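Local structure of RNA pseudouridylate synthase domain-containing protein 1 (Homo sapiens, 5VBB) at residues 109-114 with 147-152; 11-16 with 218-223. The protein probably binds RNA and converts selected uridines to pseudouridine, as expected of a member of the RluA family of pseudouridine synthases. All coordinates share one frame; numbering follows the deposited sequence.

Followed from the N terminus, the chain first lays down 11-16, most of strand 10-14 and the turn after it, pairs it at once with strand 18-23, and some two hundred residues later brings up 218-223 to close interaction 2. That long loop holds most of the helices and strands, and interaction 1 lies wholly within it: 109-114 is rejoined by 147-152 after 32 residues, so the two closures nest and do not cross. Interaction 1 adds strand 111-114 to strand 146-156 of the seven-stranded antiparallel sheet. Interaction 2 ties strand 221-225 of that same sheet to the separate four-stranded one. Their centres lie about 29 Å apart.

Interaction 1: residues 109-114 with 147-152; sequences ESRVTI and DLVVLE
R111 and D147 meet side-on in a two-pronged salt bridge laid across the strand pair. NE of R111 donates to OD1 of D147 at 2.8 Å, and NH2 of R111 donates to OD2 of D147, also at 2.8 Å, so each carboxylate oxygen has its own nitrogen. Both oxygens lie close to the guanidinium plane and are met on their syn sides, although the two flat groups are turned 34° from each other, which puts NH2 somewhat out of the carboxylate plane. The arginine reaches this far because CG stands anti to the backbone N (chi1 -177°) and the chain stays extended to NE; D147 answers with CG likewise anti (chi1 -179°). A long, charged residue suits this exposed position, since its aliphatic stem can lie over V149, whose CG2 is 4.1 Å from CG of R111, while the guanidinium at its end reaches the acid.

The backbones form an antiparallel ladder that attaches the short strand 111-114 to the sheet. R111 and V149 are a non-hydrogen-bonded pair, V112 and L148 a hydrogen-bonded one: V112 N donates to L148 O at 2.7 Å, and L148 N returns a bond to V112 O. The V150 N to S110 O bond extends the pairing past the strand's start, and Q245 NE2 also donates to S110 O.

On the face opposite R111 and D147 the contact is apolar. Beta-branched V112 favours an extended backbone and sets its CB 4.2 Å from CB of L148. Buried L148 brings CD1 to within 4.1 Å of CD1 of I114, and it also packs on V164 and L166 of strand 159-168.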
# COMPACT_ATOMS: atom_id res chain seq x y z
N GLU A 109 20.34 5.97 -1.71
CA GLU A 109 19.76 7.21 -2.26
C GLU A 109 18.64 7.67 -1.31
O GLU A 109 17.89 6.83 -0.85
CB GLU A 109 19.13 6.97 -3.64
CG GLU A 109 20.08 6.48 -4.72
CD GLU A 109 20.25 4.99 -4.92
OE1 GLU A 109 19.50 4.20 -4.31
OE2 GLU A 109 21.17 4.61 -5.68
N SER A 110 18.49 8.98 -1.05
CA SER A 110 17.43 9.45 -0.16
C SER A 110 16.05 9.37 -0.83
O SER A 110 15.05 9.17 -0.15
CB SER A 110 17.70 10.87 0.32
OG SER A 110 17.33 11.86 -0.63
N ARG A 111 16.00 9.54 -2.15
CA ARG A 111 14.75 9.50 -2.91
C ARG A 111 15.01 8.86 -4.25
O ARG A 111 16.06 9.10 -4.87
CB ARG A 111 14.19 10.92 -3.12
CG ARG A 111 12.84 10.98 -3.84
CD ARG A 111 12.35 12.40 -3.89
NE ARG A 111 10.93 12.51 -4.20
CZ ARG A 111 10.27 13.66 -4.29
NH1 ARG A 111 10.91 14.80 -4.07
NH2 ARG A 111 8.98 13.68 -4.57
N VAL A 112 14.09 8.00 -4.68
CA VAL A 112 14.21 7.28 -5.95
C VAL A 112 12.92 7.42 -6.72
O VAL A 112 11.85 7.15 -6.18
CB VAL A 112 14.53 5.77 -5.71
CG1 VAL A 112 14.60 4.99 -7.02
CG2 VAL A 112 15.81 5.60 -4.91
N THR A 113 13.03 7.76 -8.00
CA THR A 113 11.90 7.79 -8.93
C THR A 113 11.98 6.46 -9.64
O THR A 113 13.03 6.15 -10.19
CB THR A 113 12.05 8.95 -9.93
OG1 THR A 113 12.04 10.16 -9.21
CG2 THR A 113 10.93 8.99 -10.92
N ILE A 114 10.93 5.65 -9.60
CA ILE A 114 10.93 4.33 -10.25
C ILE A 114 9.94 4.44 -11.36
O ILE A 114 8.73 4.59 -11.11
CB ILE A 114 10.55 3.17 -9.32
CG1 ILE A 114 11.28 3.30 -7.95
CG2 ILE A 114 10.89 1.86 -10.04
CD1 ILE A 114 10.76 2.44 -6.90
N ASP A 147 7.25 7.03 -6.66
CA ASP A 147 8.18 7.88 -5.95
C ASP A 147 8.49 7.23 -4.60
O ASP A 147 7.59 6.98 -3.81
CB ASP A 147 7.56 9.25 -5.78
CG ASP A 147 8.40 10.28 -5.07
OD1 ASP A 147 9.63 10.23 -5.20
OD2 ASP A 147 7.81 11.19 -4.47
N LEU A 148 9.75 6.96 -4.34
CA LEU A 148 10.19 6.27 -3.11
C LEU A 148 11.06 7.24 -2.31
O LEU A 148 12.08 7.69 -2.83
CB LEU A 148 11.01 5.03 -3.50
CG LEU A 148 11.56 4.11 -2.40
CD1 LEU A 148 11.79 2.72 -2.93
CD2 LEU A 148 12.92 4.60 -1.82
N VAL A 149 10.74 7.44 -1.04
CA VAL A 149 11.50 8.27 -0.11
C VAL A 149 11.97 7.35 1.05
O VAL A 149 11.15 6.73 1.75
CB VAL A 149 10.64 9.46 0.40
CG1 VAL A 149 11.41 10.31 1.41
CG2 VAL A 149 10.17 10.34 -0.76
N VAL A 150 13.27 7.33 1.31
CA VAL A 150 13.83 6.50 2.37
C VAL A 150 13.64 7.22 3.71
O VAL A 150 14.10 8.35 3.85
CB VAL A 150 15.30 6.13 2.11
CG1 VAL A 150 15.83 5.25 3.22
CG2 VAL A 150 15.47 5.42 0.78
N LEU A 151 12.97 6.57 4.68
CA LEU A 151 12.71 7.16 5.99
C LEU A 151 13.79 6.78 6.97
O LEU A 151 14.30 7.63 7.71
CB LEU A 151 11.36 6.72 6.51
CG LEU A 151 10.18 7.07 5.65
CD1 LEU A 151 8.94 6.35 6.16
CD2 LEU A 151 10.02 8.60 5.51
N GLU A 152 14.12 5.48 7.03
CA GLU A 152 15.09 4.98 7.99
C GLU A 152 15.79 3.74 7.48
O GLU A 152 15.24 3.02 6.67
CB GLU A 152 14.35 4.57 9.33
CG GLU A 152 13.97 5.69 10.30
CD GLU A 152 13.19 5.27 11.55
OE1 GLU A 152 12.22 4.52 11.38
OE2 GLU A 152 13.55 5.69 12.68

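Interaction 2: residues 11-16 with 218-223; sequences IVYRSR and DTECVE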
# COMPACT_ATOMS: atom_id res chain seq x y z
N ILE A 11 -11.68 1.44 12.17
CA ILE A 11 -12.23 2.53 11.38
C ILE A 11 -11.35 3.76 11.61
O ILE A 11 -10.99 4.07 12.74
CB ILE A 11 -13.70 2.75 11.76
CG1 ILE A 11 -14.55 1.45 11.48
CG2 ILE A 11 -14.29 3.99 11.03
N VAL A 12 -10.99 4.46 10.54
CA VAL A 12 -10.15 5.64 10.68
C VAL A 12 -10.86 6.90 10.22
O VAL A 12 -10.31 7.97 10.39
CB VAL A 12 -8.78 5.46 9.97
CG1 VAL A 12 -8.01 4.33 10.64
CG2 VAL A 12 -8.94 5.17 8.49
N TYR A 13 -12.07 6.78 9.68
CA TYR A 13 -12.83 7.90 9.17
C TYR A 13 -14.25 7.43 8.96
O TYR A 13 -14.47 6.40 8.32
CB TYR A 13 -12.21 8.35 7.84
CG TYR A 13 -12.89 9.52 7.18
CD1 TYR A 13 -14.13 9.37 6.56
CD2 TYR A 13 -12.22 10.72 6.99
CE1 TYR A 13 -14.73 10.42 5.89
CE2 TYR A 13 -12.80 11.76 6.28
CZ TYR A 13 -14.08 11.63 5.80
OH TYR A 13 -14.63 12.67 5.11
N ARG A 14 -15.23 8.19 9.45
CA ARG A 14 -16.63 7.84 9.23
C ARG A 14 -17.40 9.13 9.10
O ARG A 14 -17.31 9.99 9.97
CB ARG A 14 -17.18 6.94 10.35
CG ARG A 14 -18.70 6.70 10.42
CD ARG A 14 -19.20 5.49 9.68
NE ARG A 14 -20.67 5.35 9.73
CZ ARG A 14 -21.36 4.87 10.76
NH1 ARG A 14 -20.75 4.49 11.88
NH2 ARG A 14 -22.69 4.79 10.70
N SER A 15 -18.11 9.27 7.99
CA SER A 15 -19.02 10.36 7.71
C SER A 15 -20.39 9.76 7.36
O SER A 15 -20.57 8.55 7.44
CB SER A 15 -18.50 11.21 6.56
OG SER A 15 -18.66 10.57 5.31
N ARG A 16 -21.33 10.60 6.95
CA ARG A 16 -22.65 10.15 6.50
C ARG A 16 -22.54 9.32 5.22
O ARG A 16 -23.28 8.37 5.04
CB ARG A 16 -23.54 11.38 6.21
CG ARG A 16 -23.88 12.21 7.46
CD ARG A 16 -24.22 13.68 7.14
NE ARG A 16 -25.46 13.83 6.37
CZ ARG A 16 -26.69 13.62 6.85
NH1 ARG A 16 -26.86 13.28 8.13
NH2 ARG A 16 -27.75 13.76 6.07
N ASP A 218 -16.88 15.64 -5.00
CA ASP A 218 -17.68 16.87 -5.14
C ASP A 218 -18.24 17.39 -3.80
O ASP A 218 -18.18 18.59 -3.55
CB ASP A 218 -18.82 16.68 -6.15
CG ASP A 218 -19.73 15.48 -5.93
OD1 ASP A 218 -19.58 14.80 -4.90
OD2 ASP A 218 -20.59 15.21 -6.81
N THR A 219 -18.68 16.49 -2.91
CA THR A 219 -19.26 16.85 -1.62
C THR A 219 -18.33 16.75 -0.42
O THR A 219 -18.62 17.32 0.63
CB THR A 219 -20.44 15.89 -1.33
OG1 THR A 219 -19.97 14.55 -1.39
CG2 THR A 219 -21.58 16.06 -2.31
N GLU A 220 -17.24 15.96 -0.51
CA GLU A 220 -16.43 15.69 0.65
C GLU A 220 -15.01 15.31 0.27
O GLU A 220 -14.84 14.52 -0.64
CB GLU A 220 -17.10 14.50 1.34
CG GLU A 220 -16.58 14.11 2.70
CD GLU A 220 -17.47 13.05 3.32
OE1 GLU A 220 -18.68 13.03 3.03
OE2 GLU A 220 -16.94 12.20 4.07
N CYS A 221 -14.00 15.84 0.95
CA CYS A 221 -12.61 15.44 0.68
C CYS A 221 -12.29 14.41 1.72
O CYS A 221 -12.02 14.75 2.88
CB CYS A 221 -11.65 16.62 0.73
SG CYS A 221 -9.93 16.18 0.41
N VAL A 222 -12.38 13.13 1.31
CA VAL A 222 -12.10 12.01 2.20
C VAL A 222 -10.60 11.94 2.29
O VAL A 222 -9.98 11.58 1.30
CB VAL A 222 -12.68 10.68 1.65
CG1 VAL A 222 -12.32 9.50 2.56
CG2 VAL A 222 -14.17 10.79 1.42
N GLU A 223 -10.02 12.32 3.44
CA GLU A 223 -8.57 12.33 3.57
C GLU A 223 -8.16 11.63 4.85
O GLU A 223 -8.59 12.02 5.94
CB GLU A 223 -8.08 13.77 3.52
CG GLU A 223 -6.60 13.94 3.79
CD GLU A 223 -6.13 15.37 3.63
OE1 GLU A 223 -6.98 16.29 3.62
OE2 GLU A 223 -4.91 15.57 3.47
O HOH W 1 -14.02 15.31 5.45
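Y13 and S15 converge on a single carboxylate oxygen, OE2 of E220. The phenol OH of Y13 donates to OE2 of E220 at 2.6 Å on the anti lone pair, while OG of S15 donates to the same OE2 at 2.7 Å on the syn one. OE2 lies at the ring edge, in its plane, and ring and carboxylate are nearly coplanar, 21° apart. E220, extended beyond CG, reaches across to both hydroxyls. S15 OG also accepts from D17 N and F18 N, a double role that suits a small hydroxyl.

The closely packed part lies against the Y13 ring. CG1 of V222 sits over its centre in a CH-pi contact, 4.2 Å from the ring centroid, and V222 is itself buried against F18 and V20. The tyrosine bridges two antiparallel sheets: it belongs to edge strand 10-14, at a classic beta bulge where V12 and Y13 both face V20, and leans on strand 221-225 of the other sheet. Replacing E220 with an alanine would probably leave the hydroxyls of Y13 and S15 without their shared acceptor and let the phenol end shift over V222.

Beyond the ring the contact loosens at the surface. A water donates to OH of Y13 at 2.7 Å and weakly to C221 O, bridging atoms that do not bond directly, and exposed C221 turns its CB away from the tyrosine's strand.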